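Local coordinates for signal recognition 54 kDa protein (PDB 3DM5) that belongs to the SRP54 family of signal recognition particle proteins, with a P-loop GTPase domain that carries bound GDP here, at residues A[101-113]-A[207-221]. Sequence-based numbering, arbitrary orientation.
Sequences TILLMVGIQGSGK and ISNVIHPHEVILVID. With GDP (guanosine-5'-diphosphate), chain J.
With CG of Leu104 anti to its backbone nitrogen (chi1 169°), the isobutyl group forks between the end of helix 198-211 and the start of strand 215-221: CD1 meets Ile207 CG2 and Ile211 CD1 on the helix, while CD2 lies 3.7 Å from Val216 CG2 and also touches Pro213 CG in the connection. On the other face of the sheet Met105 folds back at chi2 and chi3 (-74° and -73°), which lays its SD alongside Ile217, 3.7 Å from CB, and carries CE to Val219 CG2. Strands 101-106 and 215-221 run parallel as central neighbours of the sheet. Leu104 N donates to Glu215 O, Ile217 N to Leu104 O (2.7 Å), Val106 N to Ile217 O and Val219 N to Val106 O, the first three nearly straight and the last somewhat bent. Beyond the strand, a water bridges Ile108 N and Val219 O, and Ser111 OG donates to Ile108 O (2.8 Å), bracing the loop, while Val219 CG1 packs against the peptide between Gly112 and Lys113. Gly110 N bonds to O2B of GDP (3.1 Å) and Gly112 N to O1B (2.6 Å), fitting the family's P-loop (Walker A). The ladder thus fixes the strand entering this loop, Val219 and the water join the loop to the neighbouring strand, and backbone amides face the negatively charged beta-phosphate.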
loop_
_atom_site.group_PDB
_atom_site.type_symbol
_atom_site.label_atom_id
_atom_site.label_comp_id
_atom_site.label_asym_id
_atom_site.label_seq_id
_atom_site.Cartn_x
_atom_site.Cartn_y
_atom_site.Cartn_z
ATOM N N THR A 101 32.979 34.023 -9.474
ATOM C CA THR A 101 32.168 33.207 -10.369
ATOM C C THR A 101 30.724 33.460 -9.968
ATOM O O THR A 101 30.341 33.228 -8.805
ATOM C CB THR A 101 32.506 31.725 -10.292
ATOM O OG1 THR A 101 33.871 31.526 -10.666
ATOM C CG2 THR A 101 31.612 30.924 -11.245
ATOM N N ILE A 102 29.941 33.982 -10.915
ATOM C CA ILE A 102 28.566 34.399 -10.638
ATOM C C ILE A 102 27.527 33.397 -11.135
ATOM O O ILE A 102 27.528 32.985 -12.313
ATOM C CB ILE A 102 28.270 35.792 -11.191
ATOM C CG1 ILE A 102 29.160 36.833 -10.501
ATOM C CG2 ILE A 102 26.815 36.136 -11.002
ATOM C CD1 ILE A 102 29.146 38.180 -11.211
ATOM N N LEU A 103 26.657 32.988 -10.207
ATOM C CA LEU A 103 25.619 32.001 -10.502
ATOM C C LEU A 103 24.278 32.680 -10.356
ATOM O O LEU A 103 23.962 33.249 -9.296
ATOM C CB LEU A 103 25.731 30.796 -9.564
ATOM C CG LEU A 103 27.113 30.131 -9.503
ATOM C CD1 LEU A 103 27.116 28.976 -8.515
ATOM C CD2 LEU A 103 27.571 29.689 -10.884
ATOM N N LEU A 104 23.496 32.646 -11.425
ATOM C CA LEU A 104 22.216 33.332 -11.427
ATOM C C LEU A 104 21.103 32.299 -11.304
ATOM O O LEU A 104 20.991 31.398 -12.139
ATOM C CB LEU A 104 22.066 34.194 -12.695
ATOM C CG LEU A 104 20.694 34.794 -13.013
ATOM C CD1 LEU A 104 20.358 35.891 -12.021
ATOM C CD2 LEU A 104 20.683 35.327 -14.436
ATOM N N MET A 105 20.296 32.417 -10.246
ATOM C CA MET A 105 19.261 31.416 -9.949
ATOM C C MET A 105 17.861 31.901 -10.302
ATOM O O MET A 105 17.438 32.965 -9.867
ATOM C CB MET A 105 19.301 31.032 -8.477
ATOM C CG MET A 105 20.710 30.883 -7.956
ATOM S SD MET A 105 21.483 29.388 -8.554
ATOM C CE MET A 105 20.594 28.177 -7.561
ATOM N N VAL A 106 17.143 31.104 -11.088
ATOM C CA VAL A 106 15.794 31.453 -11.519
ATOM C C VAL A 106 14.847 30.307 -11.168
ATOM O O VAL A 106 15.285 29.169 -10.991
ATOM C CB VAL A 106 15.759 31.817 -13.053
ATOM C CG1 VAL A 106 16.580 33.040 -13.292
ATOM C CG2 VAL A 106 16.330 30.720 -13.869
ATOM N N GLY A 107 13.559 30.611 -11.034
ATOM C CA GLY A 107 12.573 29.613 -10.645
ATOM C C GLY A 107 11.251 30.203 -10.193
ATOM O O GLY A 107 11.184 31.333 -9.718
ATOM N N ILE A 108 10.187 29.427 -10.314
ATOM C CA ILE A 108 8.878 29.939 -9.935
ATOM C C ILE A 108 8.612 29.721 -8.451
ATOM O O ILE A 108 9.350 28.983 -7.794
ATOM C CB ILE A 108 7.762 29.339 -10.807
ATOM C CG1 ILE A 108 7.273 28.009 -10.260
ATOM C CG2 ILE A 108 8.255 29.116 -12.209
ATOM C CD1 ILE A 108 6.679 27.176 -11.358
ATOM N N GLN A 109 7.592 30.401 -7.920
ATOM C CA GLN A 109 7.226 30.261 -6.508
ATOM C C GLN A 109 7.000 28.790 -6.150
ATOM O O GLN A 109 6.350 28.048 -6.891
ATOM C CB GLN A 109 5.978 31.092 -6.161
ATOM N N GLY A 110 7.561 28.365 -5.022
ATOM C CA GLY A 110 7.447 26.974 -4.597
ATOM C C GLY A 110 8.254 25.961 -5.402
ATOM O O GLY A 110 7.947 24.771 -5.429
ATOM N N SER A 111 9.293 26.427 -6.072
ATOM C CA SER A 111 10.198 25.507 -6.724
ATOM C C SER A 111 11.213 25.069 -5.703
ATOM O O SER A 111 11.904 24.088 -5.902
ATOM C CB SER A 111 10.917 26.183 -7.886
ATOM O OG SER A 111 11.591 27.361 -7.468
ATOM N N GLY A 112 11.306 25.817 -4.614
ATOM C CA GLY A 112 12.344 25.604 -3.632
ATOM C C GLY A 112 13.612 26.380 -3.965
ATOM O O GLY A 112 14.691 26.017 -3.500
ATOM N N LYS A 113 13.487 27.443 -4.761
ATOM C CA LYS A 113 14.630 28.275 -5.168
ATOM C C LYS A 113 15.342 28.974 -3.999
ATOM O O LYS A 113 16.559 28.833 -3.830
ATOM C CB LYS A 113 14.186 29.332 -6.169
ATOM C CG LYS A 113 15.308 30.185 -6.690
ATOM C CD LYS A 113 14.780 31.235 -7.640
ATOM C CE LYS A 113 14.312 32.498 -6.913
ATOM N NZ LYS A 113 13.072 32.312 -6.126
ATOM N N ILE A 207 18.102 40.286 -16.843
ATOM C CA ILE A 207 19.046 40.205 -15.711
ATOM C C ILE A 207 20.374 39.546 -16.080
ATOM O O ILE A 207 21.422 39.935 -15.587
ATOM C CB ILE A 207 18.491 39.413 -14.510
ATOM C CG1 ILE A 207 17.097 39.887 -14.138
ATOM C CG2 ILE A 207 19.389 39.578 -13.291
ATOM C CD1 ILE A 207 16.508 39.164 -12.952
ATOM N N SER A 208 20.328 38.534 -16.935
ATOM C CA SER A 208 21.540 37.864 -17.378
ATOM C C SER A 208 22.419 38.780 -18.255
ATOM O O SER A 208 23.657 38.676 -18.250
ATOM C CB SER A 208 21.189 36.571 -18.131
ATOM O OG SER A 208 22.332 35.952 -18.710
ATOM N N ASN A 209 21.785 39.664 -19.016
ATOM C CA ASN A 209 22.540 40.543 -19.895
ATOM C C ASN A 209 23.246 41.611 -19.068
ATOM O O ASN A 209 24.402 41.965 -19.290
ATOM C CB ASN A 209 21.621 41.172 -20.935
ATOM C CG ASN A 209 21.193 40.182 -22.018
ATOM O OD1 ASN A 209 20.177 40.385 -22.690
ATOM N ND2 ASN A 209 21.968 39.111 -22.192
ATOM N N VAL A 210 22.534 42.106 -18.080
ATOM C CA VAL A 210 23.093 43.080 -17.180
ATOM C C VAL A 210 24.228 42.556 -16.279
ATOM O O VAL A 210 25.246 43.227 -16.149
ATOM C CB VAL A 210 21.996 43.693 -16.315
ATOM C CG1 VAL A 210 22.615 44.592 -15.267
ATOM C CG2 VAL A 210 20.999 44.440 -17.208
ATOM N N ILE A 211 24.075 41.383 -15.653
ATOM C CA ILE A 211 25.092 40.942 -14.682
ATOM C C ILE A 211 26.149 40.010 -15.255
ATOM O O ILE A 211 27.218 39.869 -14.676
ATOM C CB ILE A 211 24.520 40.340 -13.355
ATOM C CG1 ILE A 211 24.055 38.906 -13.553
ATOM C CG2 ILE A 211 23.414 41.205 -12.769
ATOM C CD1 ILE A 211 23.673 38.222 -12.255
ATOM N N HIS A 212 25.846 39.372 -16.379
ATOM C CA HIS A 212 26.835 38.589 -17.104
ATOM C C HIS A 212 27.322 37.415 -16.268
ATOM O O HIS A 212 28.524 37.279 -16.025
ATOM C CB HIS A 212 28.018 39.488 -17.473
ATOM C CG HIS A 212 28.397 39.431 -18.922
ATOM N ND1 HIS A 212 27.672 40.078 -19.903
ATOM C CD2 HIS A 212 29.424 38.814 -19.553
ATOM C CE1 HIS A 212 28.236 39.854 -21.077
ATOM N NE2 HIS A 212 29.299 39.092 -20.894
ATOM N N PRO A 213 26.393 36.549 -15.826
ATOM C CA PRO A 213 26.772 35.497 -14.887
ATOM C C PRO A 213 27.614 34.464 -15.594
ATOM O O PRO A 213 27.553 34.332 -16.826
ATOM C CB PRO A 213 25.432 34.856 -14.508
ATOM C CG PRO A 213 24.382 35.513 -15.355
ATOM C CD PRO A 213 25.072 36.295 -16.415
ATOM N N HIS A 214 28.393 33.723 -14.824
ATOM C CA HIS A 214 29.041 32.540 -15.368
ATOM C C HIS A 214 28.027 31.464 -15.764
ATOM O O HIS A 214 28.258 30.704 -16.693
ATOM C CB HIS A 214 30.051 31.938 -14.386
ATOM C CG HIS A 214 30.542 30.590 -14.810
ATOM N ND1 HIS A 214 30.278 29.440 -14.099
ATOM C CD2 HIS A 214 31.244 30.200 -15.904
ATOM C CE1 HIS A 214 30.811 28.401 -14.720
ATOM N NE2 HIS A 214 31.404 28.839 -15.818
ATOM N N GLU A 215 26.907 31.405 -15.053
ATOM C CA GLU A 215 25.937 30.345 -15.269
ATOM C C GLU A 215 24.536 30.751 -14.831
ATOM O O GLU A 215 24.364 31.501 -13.872
ATOM C CB GLU A 215 26.375 29.073 -14.541
ATOM C CG GLU A 215 25.681 27.835 -15.007
ATOM C CD GLU A 215 26.501 26.574 -14.765
ATOM O OE1 GLU A 215 27.751 26.637 -14.839
ATOM O OE2 GLU A 215 25.892 25.513 -14.510
ATOM N N VAL A 216 23.534 30.258 -15.546
ATOM C CA VAL A 216 22.167 30.507 -15.144
ATOM C C VAL A 216 21.549 29.172 -14.745
ATOM O O VAL A 216 21.604 28.214 -15.506
ATOM C CB VAL A 216 21.376 31.199 -16.250
ATOM C CG1 VAL A 216 19.919 31.323 -15.877
ATOM C CG2 VAL A 216 21.966 32.564 -16.502
ATOM N N ILE A 217 21.010 29.102 -13.530
ATOM C CA ILE A 217 20.536 27.834 -12.975
ATOM C C ILE A 217 19.059 27.919 -12.679
ATOM O O ILE A 217 18.623 28.724 -11.854
ATOM C CB ILE A 217 21.249 27.462 -11.675
ATOM C CG1 ILE A 217 22.743 27.290 -11.899
ATOM C CG2 ILE A 217 20.703 26.174 -11.138
ATOM C CD1 ILE A 217 23.512 27.049 -10.612
ATOM N N LEU A 218 18.291 27.100 -13.391
ATOM C CA LEU A 218 16.850 27.004 -13.203
ATOM C C LEU A 218 16.562 25.915 -12.166
ATOM O O LEU A 218 17.081 24.797 -12.249
ATOM C CB LEU A 218 16.159 26.677 -14.526
ATOM C CG LEU A 218 14.660 26.395 -14.349
ATOM C CD1 LEU A 218 13.974 27.618 -13.715
ATOM C CD2 LEU A 218 13.997 25.964 -15.657
ATOM N N VAL A 219 15.759 26.269 -11.176
ATOM C CA VAL A 219 15.406 25.375 -10.080
ATOM C C VAL A 219 14.012 24.813 -10.339
ATOM O O VAL A 219 13.044 25.546 -10.390
ATOM C CB VAL A 219 15.462 26.132 -8.747
ATOM C CG1 VAL A 219 14.952 25.264 -7.616
ATOM C CG2 VAL A 219 16.888 26.585 -8.478
ATOM N N ILE A 220 13.928 23.510 -10.572
ATOM C CA ILE A 220 12.659 22.858 -10.885
ATOM C C ILE A 220 12.212 21.957 -9.742
ATOM O O ILE A 220 12.988 21.140 -9.234
ATOM C CB ILE A 220 12.755 21.976 -12.152
ATOM C CG1 ILE A 220 13.314 22.766 -13.329
ATOM C CG2 ILE A 220 11.394 21.413 -12.526
ATOM C CD1 ILE A 220 13.284 21.986 -14.616
ATOM N N ASP A 221 10.951 22.109 -9.362
ATOM C CA ASP A 221 10.306 21.265 -8.365
ATOM C C ASP A 221 10.035 19.895 -8.980
ATOM O O ASP A 221 9.246 19.756 -9.909
ATOM C CB ASP A 221 9.020 21.956 -7.917
ATOM C CG ASP A 221 8.178 21.116 -6.988
ATOM O OD1 ASP A 221 8.352 19.874 -6.958
ATOM O OD2 ASP A 221 7.322 21.717 -6.301
HETATM P PB GDP J . 10.473 29.366 -3.068
HETATM O O1B GDP J . 10.377 28.174 -3.956
HETATM O O2B GDP J . 9.256 30.229 -3.295
HETATM O O3B GDP J . 11.745 30.120 -3.369
HETATM O O3A GDP J . 10.342 28.966 -1.510
HETATM P PA GDP J . 11.207 27.887 -0.694
HETATM O O1A GDP J . 10.996 28.040 0.783
HETATM O O2A GDP J . 12.672 27.960 -1.017
HETATM O "O5'" GDP J . 10.526 26.505 -1.152
HETATM C "C5'" GDP J . 9.169 26.308 -0.773
HETATM C "C4'" GDP J . 9.009 25.027 0.050
HETATM O "O4'" GDP J . 9.665 23.876 -0.531
HETATM C "C3'" GDP J . 9.576 25.199 1.449
HETATM O "O3'" GDP J . 8.596 24.633 2.325
HETATM C "C2'" GDP J . 10.859 24.390 1.432
HETATM O "O2'" GDP J . 11.138 23.784 2.673
HETATM C "C1'" GDP J . 10.529 23.286 0.457
HETATM N N9 GDP J . 11.701 22.690 -0.201
HETATM C C8 GDP J . 12.635 23.281 -0.967
HETATM N N7 GDP J . 13.528 22.362 -1.424
HETATM C C5 GDP J . 13.145 21.159 -0.955
HETATM C C6 GDP J . 13.613 19.750 -1.033
HETATM O O6 GDP J . 14.623 19.417 -1.697
HETATM N N1 GDP J . 12.911 18.826 -0.366
HETATM C C2 GDP J . 11.810 19.122 0.346
HETATM N N2 GDP J . 11.158 18.127 0.984
HETATM N N3 GDP J . 11.321 20.372 0.458
HETATM C C4 GDP J . 11.940 21.396 -0.154
HETATM O O HOH W 1 10.755 26.743 -11.238
#